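Local structure of 3-phytase (Klebsiella pneumoniae, 2WNH) at residues Glu36-Glu39 with Pro45-Glu48; Val274-Ser279 with Gly332-Arg337. The protein probably removes phosphate from phytate (inositol hexakisphosphate) as a phosphatase of the histidine acid type. The protein carries 3 engineered substitutions. All coordinates share one frame; numbering follows the deposited sequence.

Contact 1 of 2, residues Glu36-Glu39 with Pro45-Glu48; sequences EAIE and PWTE
Glu39 and Ile38, adjacent on helix 32-42, hold Trp46 of the following loop at its backbone and at its indole. From CB of Glu39 the chain runs extended (chi2 -177°). CG passes the indole obliquely, 3.8 Å from CD1 of Trp46, and CD lies 3.7 Å from CA of Pro45. At the tip, OE2 of Glu39 accepts the N-H of Trp46 at 2.9 Å. The bond is nearly straight (171°) but comes in on the anti side, 31° out of the carboxylate plane. Water 1 lies 2.7 Å from the same oxygen, Glu39 OE2, and is also within hydrogen-bonding distance of OE2 of Glu48, so it sits between two carboxylates. Arg35 forms a salt bridge with Glu39 OE2, which would offset part of the negative charge. Ile38 supplies the apolar half: its CD1 sits over one face of the indole, 3.7 Å from the six-membered ring centroid, a CH-pi contact. NE1 of Trp46 is hydrogen-bonded to Thr42 OG1, and the Trp46 and Trp229 rings pack edge-to-face. The arrangement is a helix held to the loop that follows it by a carboxylate-to-backbone bond and a CH-pi contact, the indole tucked between helices 32-42 and 204-219.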
ATOM      1  N   GLU B  36      34.698  -6.548  29.957  1.00 25.17           N
ATOM      2  CA  GLU B  36      35.726  -6.881  30.953  1.00 26.95           C
ATOM      3  C   GLU B  36      36.867  -5.880  30.895  1.00 26.89           C
ATOM      4  O   GLU B  36      37.288  -5.344  31.925  1.00 26.40           O
ATOM      5  CB  GLU B  36      36.289  -8.279  30.705  1.00 28.06           C
ATOM      6  CG  GLU B  36      35.435  -9.423  31.214  1.00 35.21           C
ATOM      7  CD  GLU B  36      36.068 -10.806  30.988  1.00 43.11           C
ATOM      8  OE1 GLU B  36      37.054 -10.931  30.212  1.00 46.04           O
ATOM      9  OE2 GLU B  36      35.562 -11.778  31.588  1.00 47.07           O
ATOM     10  N   ALA B  37      37.350  -5.631  29.680  1.00 25.95           N
ATOM     11  CA  ALA B  37      38.494  -4.758  29.442  1.00 25.65           C
ATOM     12  C   ALA B  37      38.219  -3.302  29.785  1.00 25.72           C
ATOM     13  O   ALA B  37      39.034  -2.659  30.444  1.00 24.02           O
ATOM     14  CB  ALA B  37      38.971  -4.874  27.994  1.00 26.06           C
ATOM     15  N   ILE B  38      37.087  -2.773  29.316  1.00 24.27           N
ATOM     16  CA  ILE B  38      36.806  -1.358  29.486  1.00 24.31           C
ATOM     17  C   ILE B  38      36.428  -1.041  30.931  1.00 23.61           C
ATOM     18  O   ILE B  38      36.748   0.025  31.426  1.00 24.33           O
ATOM     19  CB  ILE B  38      35.758  -0.813  28.452  1.00 24.04           C
ATOM     20  CG1 ILE B  38      34.354  -1.408  28.678  1.00 24.82           C
ATOM     21  CG2 ILE B  38      36.278  -1.036  27.010  1.00 23.39           C
ATOM     22  CD1 ILE B  38      33.291  -0.874  27.685  1.00 25.02           C
ATOM     23  N   GLU B  39      35.756  -1.977  31.594  1.00 22.80           N
ATOM     24  CA  GLU B  39      35.396  -1.776  32.995  1.00 24.59           C
ATOM     25  C   GLU B  39      36.639  -1.842  33.876  1.00 25.34           C
ATOM     26  O   GLU B  39      36.755  -1.067  34.829  1.00 26.35           O
ATOM     27  CB  GLU B  39      34.320  -2.764  33.433  1.00 24.88           C
ATOM     28  CG  GLU B  39      32.962  -2.390  32.843  1.00 24.90           C
ATOM     29  CD  GLU B  39      31.818  -3.279  33.297  1.00 25.61           C
ATOM     30  OE1 GLU B  39      32.048  -4.368  33.886  1.00 25.89           O
ATOM     31  OE2 GLU B  39      30.666  -2.893  33.024  1.00 24.03           O
ATOM     32  N   PRO B  45      31.779   0.267  36.404  1.00 26.36           N
ATOM     33  CA  PRO B  45      30.867  -0.403  35.478  1.00 25.77           C
ATOM     34  C   PRO B  45      30.377   0.544  34.394  1.00 25.38           C
ATOM     35  O   PRO B  45      30.208   1.751  34.635  1.00 24.50           O
ATOM     36  CB  PRO B  45      29.698  -0.811  36.375  1.00 25.99           C
ATOM     37  CG  PRO B  45      29.686   0.256  37.449  1.00 27.34           C
ATOM     38  CD  PRO B  45      31.136   0.543  37.708  1.00 27.47           C
ATOM     39  N   TRP B  46      30.166  -0.014  33.200  1.00 24.00           N
ATOM     40  CA  TRP B  46      29.601   0.714  32.081  1.00 23.77           C
ATOM     41  C   TRP B  46      28.159   0.244  31.904  1.00 22.50           C
ATOM     42  O   TRP B  46      27.775  -0.830  32.390  1.00 23.74           O
ATOM     43  CB  TRP B  46      30.391   0.429  30.809  1.00 22.44           C
ATOM     44  CG  TRP B  46      31.686   1.148  30.719  1.00 22.77           C
ATOM     45  CD1 TRP B  46      32.680   1.187  31.672  1.00 21.39           C
ATOM     46  CD2 TRP B  46      32.176   1.894  29.599  1.00 22.30           C
ATOM     47  NE1 TRP B  46      33.738   1.941  31.217  1.00 23.33           N
ATOM     48  CE2 TRP B  46      33.461   2.386  29.952  1.00 23.69           C
ATOM     49  CE3 TRP B  46      31.654   2.215  28.339  1.00 24.23           C
ATOM     50  CZ2 TRP B  46      34.234   3.164  29.081  1.00 23.12           C
ATOM     51  CZ3 TRP B  46      32.425   3.000  27.469  1.00 22.95           C
ATOM     52  CH2 TRP B  46      33.700   3.462  27.842  1.00 22.93           C
ATOM     53  N   THR B  47      27.376   1.057  31.205  1.00 23.66           N
ATOM     54  CA  THR B  47      25.965   0.770  30.979  1.00 23.23           C
ATOM     55  C   THR B  47      25.739  -0.648  30.468  1.00 21.83           C
ATOM     56  O   THR B  47      26.463  -1.135  29.595  1.00 20.75           O
ATOM     57  CB  THR B  47      25.373   1.776  29.986  1.00 24.70           C
ATOM     58  OG1 THR B  47      25.537   3.098  30.513  1.00 24.96           O
ATOM     59  CG2 THR B  47      23.877   1.501  29.702  1.00 24.29           C
ATOM     60  N   GLU B  48      24.745  -1.301  31.059  1.00 21.32           N
ATOM     61  CA  GLU B  48      24.227  -2.581  30.614  1.00 21.54           C
ATOM     62  C   GLU B  48      23.079  -2.268  29.670  1.00 20.26           C
ATOM     63  O   GLU B  48      22.132  -1.587  30.063  1.00 21.67           O
ATOM     64  CB  GLU B  48      23.719  -3.383  31.812  1.00 22.57           C
ATOM     65  CG  GLU B  48      24.824  -3.808  32.774  1.00 26.42           C
ATOM     66  CD  GLU B  48      25.658  -4.957  32.241  1.00 32.63           C
ATOM     67  OE1 GLU B  48      25.231  -5.610  31.255  1.00 35.50           O
ATOM     68  OE2 GLU B  48      26.749  -5.213  32.806  1.00 34.31           O
TER
HETATM   69  O   HOH W   1      28.368  -3.670  34.317  1.00 31.56           O

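Contact 2 of 2, residues Val274-Ser279 with Gly332-Arg337; sequences VKPEAS and GERYLR. Engineered in segment 274-279: Ser279 (natural residue Asn).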
ATOM      1  N   VAL B 274      32.325 -11.654  -8.398  1.00 16.99           N
ATOM      2  CA  VAL B 274      31.883 -10.541  -9.256  1.00 17.44           C
ATOM      3  C   VAL B 274      32.193 -10.811 -10.730  1.00 19.09           C
ATOM      4  O   VAL B 274      31.748 -10.093 -11.620  1.00 19.68           O
ATOM      5  CB  VAL B 274      32.456  -9.160  -8.777  1.00 17.29           C
ATOM      6  CG1 VAL B 274      33.930  -8.980  -9.232  1.00 17.98           C
ATOM      7  CG2 VAL B 274      31.563  -8.010  -9.264  1.00 15.32           C
ATOM      8  N   LYS B 275      32.992 -11.845 -10.968  1.00 20.63           N
ATOM      9  CA  LYS B 275      33.282 -12.291 -12.311  1.00 23.57           C
ATOM     10  C   LYS B 275      32.098 -13.034 -12.900  1.00 25.25           C
ATOM     11  O   LYS B 275      31.308 -13.652 -12.167  1.00 25.35           O
ATOM     12  CB  LYS B 275      34.509 -13.191 -12.316  1.00 23.44           C
ATOM     13  CG  LYS B 275      35.791 -12.439 -12.149  1.00 25.54           C
ATOM     14  CD  LYS B 275      36.941 -13.408 -12.113  1.00 31.55           C
ATOM     15  CE  LYS B 275      38.188 -12.700 -11.647  1.00 35.88           C
ATOM     16  NZ  LYS B 275      38.996 -13.601 -10.784  1.00 39.79           N
ATOM     17  N   PRO B 276      31.948 -12.974 -14.236  1.00 27.18           N
ATOM     18  CA  PRO B 276      30.922 -13.817 -14.808  1.00 27.94           C
ATOM     19  C   PRO B 276      31.240 -15.287 -14.498  1.00 28.32           C
ATOM     20  O   PRO B 276      32.365 -15.633 -14.144  1.00 30.00           O
ATOM     21  CB  PRO B 276      31.027 -13.517 -16.310  1.00 28.42           C
ATOM     22  CG  PRO B 276      31.616 -12.144 -16.374  1.00 29.59           C
ATOM     23  CD  PRO B 276      32.633 -12.169 -15.263  1.00 26.82           C
ATOM     24  N   GLU B 277      30.228 -16.124 -14.568  1.00 28.25           N
ATOM     25  CA  GLU B 277      30.386 -17.570 -14.375  1.00 27.28           C
ATOM     26  C   GLU B 277      30.583 -17.962 -12.895  1.00 26.43           C
ATOM     27  O   GLU B 277      30.917 -19.099 -12.590  1.00 26.63           O
ATOM     28  CB  GLU B 277      31.467 -18.182 -15.311  1.00 28.49           C
ATOM     29  CG  GLU B 277      31.699 -17.485 -16.698  1.00 27.68           C
ATOM     30  CD  GLU B 277      30.417 -17.177 -17.538  1.00 35.51           C
ATOM     31  OE1 GLU B 277      29.274 -17.531 -17.147  1.00 33.41           O
ATOM     32  OE2 GLU B 277      30.572 -16.562 -18.624  1.00 36.88           O
ATOM     33  N   ALA B 278      30.350 -17.010 -11.985  1.00 25.83           N
ATOM     34  CA  ALA B 278      30.391 -17.281 -10.542  1.00 24.30           C
ATOM     35  C   ALA B 278      29.314 -18.267 -10.127  1.00 24.15           C
ATOM     36  O   ALA B 278      28.228 -18.296 -10.711  1.00 24.32           O
ATOM     37  CB  ALA B 278      30.216 -15.999  -9.773  1.00 24.32           C
ATOM     38  N   SER B 279      29.613 -19.075  -9.110  1.00 23.19           N
ATOM     39  CA  SER B 279      28.597 -19.852  -8.400  1.00 23.10           C
ATOM     40  C   SER B 279      28.495 -19.299  -6.974  1.00 21.74           C
ATOM     41  O   SER B 279      29.525 -19.114  -6.303  1.00 20.90           O
ATOM     42  CB  SER B 279      28.954 -21.342  -8.356  0.30 22.46           C
ATOM     43  OG  SER B 279      28.067 -22.030  -7.482  1.00 30.41           O
ATOM     44  N   GLY B 332      28.981  -4.306 -25.004  1.00 19.95           N
ATOM     45  CA  GLY B 332      29.185  -5.505 -24.190  1.00 20.01           C
ATOM     46  C   GLY B 332      30.448  -5.459 -23.334  1.00 19.61           C
ATOM     47  O   GLY B 332      30.758  -6.431 -22.644  1.00 20.95           O
ATOM     48  N   GLU B 333      31.179  -4.345 -23.374  1.00 19.02           N
ATOM     49  CA  GLU B 333      32.407  -4.223 -22.566  1.00 19.73           C
ATOM     50  C   GLU B 333      32.099  -4.089 -21.065  1.00 18.79           C
ATOM     51  O   GLU B 333      31.222  -3.306 -20.698  1.00 19.30           O
ATOM     52  CB  GLU B 333      33.230  -3.004 -23.012  1.00 19.42           C
ATOM     53  CG  GLU B 333      34.706  -3.025 -22.589  1.00 26.33           C
ATOM     54  CD  GLU B 333      35.524  -4.159 -23.225  1.00 30.74           C
ATOM     55  OE1 GLU B 333      35.364  -4.437 -24.440  1.00 32.73           O
ATOM     56  OE2 GLU B 333      36.341  -4.769 -22.498  1.00 33.88           O
ATOM     57  N   ARG B 334      32.847  -4.815 -20.224  1.00 19.35           N
ATOM     58  CA  ARG B 334      32.567  -4.864 -18.794  1.00 18.05           C
ATOM     59  C   ARG B 334      33.501  -3.980 -17.964  1.00 18.27           C
ATOM     60  O   ARG B 334      34.684  -3.769 -18.308  1.00 17.66           O
ATOM     61  CB  ARG B 334      32.591  -6.301 -18.297  1.00 19.30           C
ATOM     62  CG  ARG B 334      31.372  -7.072 -18.785  1.00 20.42           C
ATOM     63  CD  ARG B 334      31.529  -8.541 -18.591  1.00 23.61           C
ATOM     64  NE  ARG B 334      30.216  -9.180 -18.554  1.00 25.09           N
ATOM     65  CZ  ARG B 334      29.970 -10.428 -18.962  1.00 27.65           C
ATOM     66  NH1 ARG B 334      30.945 -11.170 -19.494  1.00 26.11           N
ATOM     67  NH2 ARG B 334      28.740 -10.929 -18.858  1.00 23.69           N
ATOM     68  N   TYR B 335      32.923  -3.450 -16.884  1.00 17.06           N
ATOM     69  CA  TYR B 335      33.566  -2.518 -15.971  1.00 16.84           C
ATOM     70  C   TYR B 335      33.260  -2.928 -14.541  1.00 16.96           C
ATOM     71  O   TYR B 335      32.295  -3.619 -14.294  1.00 17.46           O
ATOM     72  CB  TYR B 335      33.020  -1.113 -16.194  1.00 18.45           C
ATOM     73  CG  TYR B 335      33.486  -0.503 -17.485  1.00 17.97           C
ATOM     74  CD1 TYR B 335      32.880  -0.857 -18.701  1.00 21.11           C
ATOM     75  CD2 TYR B 335      34.540   0.430 -17.504  1.00 19.34           C
ATOM     76  CE1 TYR B 335      33.303  -0.293 -19.913  1.00 22.53           C
ATOM     77  CE2 TYR B 335      34.969   0.992 -18.706  1.00 19.44           C
ATOM     78  CZ  TYR B 335      34.351   0.621 -19.897  1.00 21.05           C
ATOM     79  OH  TYR B 335      34.764   1.161 -21.092  1.00 22.83           O
ATOM     80  N   LEU B 336      34.094  -2.479 -13.614  1.00 16.10           N
ATOM     81  CA  LEU B 336      33.886  -2.711 -12.201  1.00 16.08           C
ATOM     82  C   LEU B 336      33.737  -1.364 -11.495  1.00 17.24           C
ATOM     83  O   LEU B 336      34.426  -0.406 -11.835  1.00 17.03           O
ATOM     84  CB  LEU B 336      35.074  -3.495 -11.639  1.00 16.70           C
ATOM     85  CG  LEU B 336      34.961  -3.999 -10.208  1.00 18.60           C
ATOM     86  CD1 LEU B 336      33.910  -5.100 -10.121  1.00 18.23           C
ATOM     87  CD2 LEU B 336      36.320  -4.491  -9.697  1.00 18.74           C
ATOM     88  N   ARG B 337      32.800  -1.297 -10.549  1.00 15.82           N
ATOM     89  CA  ARG B 337      32.679  -0.178  -9.618  1.00 15.08           C
ATOM     90  C   ARG B 337      32.923  -0.722  -8.219  1.00 15.88           C
ATOM     91  O   ARG B 337      32.429  -1.802  -7.867  1.00 16.77           O
ATOM     92  CB  ARG B 337      31.274   0.426  -9.723  1.00 14.75           C
ATOM     93  CG  ARG B 337      31.023   1.550  -8.760  1.00 16.37           C
ATOM     94  CD  ARG B 337      29.705   2.203  -9.051  1.00 15.43           C
ATOM     95  NE  ARG B 337      29.465   3.288  -8.117  1.00 17.10           N
ATOM     96  CZ  ARG B 337      28.346   3.438  -7.422  1.00 19.48           C
ATOM     97  NH1 ARG B 337      27.357   2.553  -7.536  1.00 18.00           N
ATOM     98  NH2 ARG B 337      28.229   4.478  -6.607  1.00 21.79           N
TER
HETATM   99  O   HOH W   2      30.051 -14.041 -20.064  1.00 47.95           O
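The turn that leads from helix 256-274 toward strand 284-289 packs here on the start of strand 334-342, part of the large mixed sheet of this histidine acid phosphatase. Lys275 to Ala278 form a type II beta turn whose closing bond, Ala278 N to Lys275 O, is weak at 3.5 Å. Pro276 and Glu277 are its two central residues; Pro276 touches Arg334 directly, Glu277 only through water. CG of Pro276 sits over one face of the guanidinium, nearer NH1 than its centre: it is 3.3 Å from NH1 and 3.5 Å from CZ of Arg334. An extended chain from CG to NE (chi2 166°, chi3 158°) carries the guanidinium across to the turn. At its edge, in plane, water 2 accepts from Arg334 NH1 at 3.1 Å and donates to Glu277 OE2 at 2.9 Å. The carboxylate and guanidinium are thus joined through water, with 5.5 Å between Glu277 OE2 and Arg334 NH1. Glu17 forms a salt bridge with NE of Arg334, which would partly offset the nearness of Arg325 and Arg327 to Arg334. Two residues along the strand, the chemistry turns apolar. CD1 of Leu336 approaches both methyls of Val274, the nearer being CG2 at 3.8 Å, while Ile385 and Leu388 of helix 381-388 add to the surrounding apolar packing. Alternate strand residues, Arg334 and Leu336, thus face the same helix-to-strand connection and seat it on the large mixed sheet of the histidine acid phosphatase fold.

Overall arrangement
Contacts 1 and 2 lie on opposite sides of the chain's centre, with centres 46 Å apart and nearest atoms about 34 Å apart, and they share no helix or strand. Both are partly buried, each pairing two buried apolar residues with a more exposed polar margin bridged by a water. Contact 1 is local, fastening helix 32-42 to its own following loop with a direct side-chain-to-backbone bond; its water lies between like charges. Contact 2 joins segments 53 residues apart against strand 334-342 of the large sheet, relies on van der Waals packing, and uses its water to connect opposite charges. Neither contact lies near an annotated site.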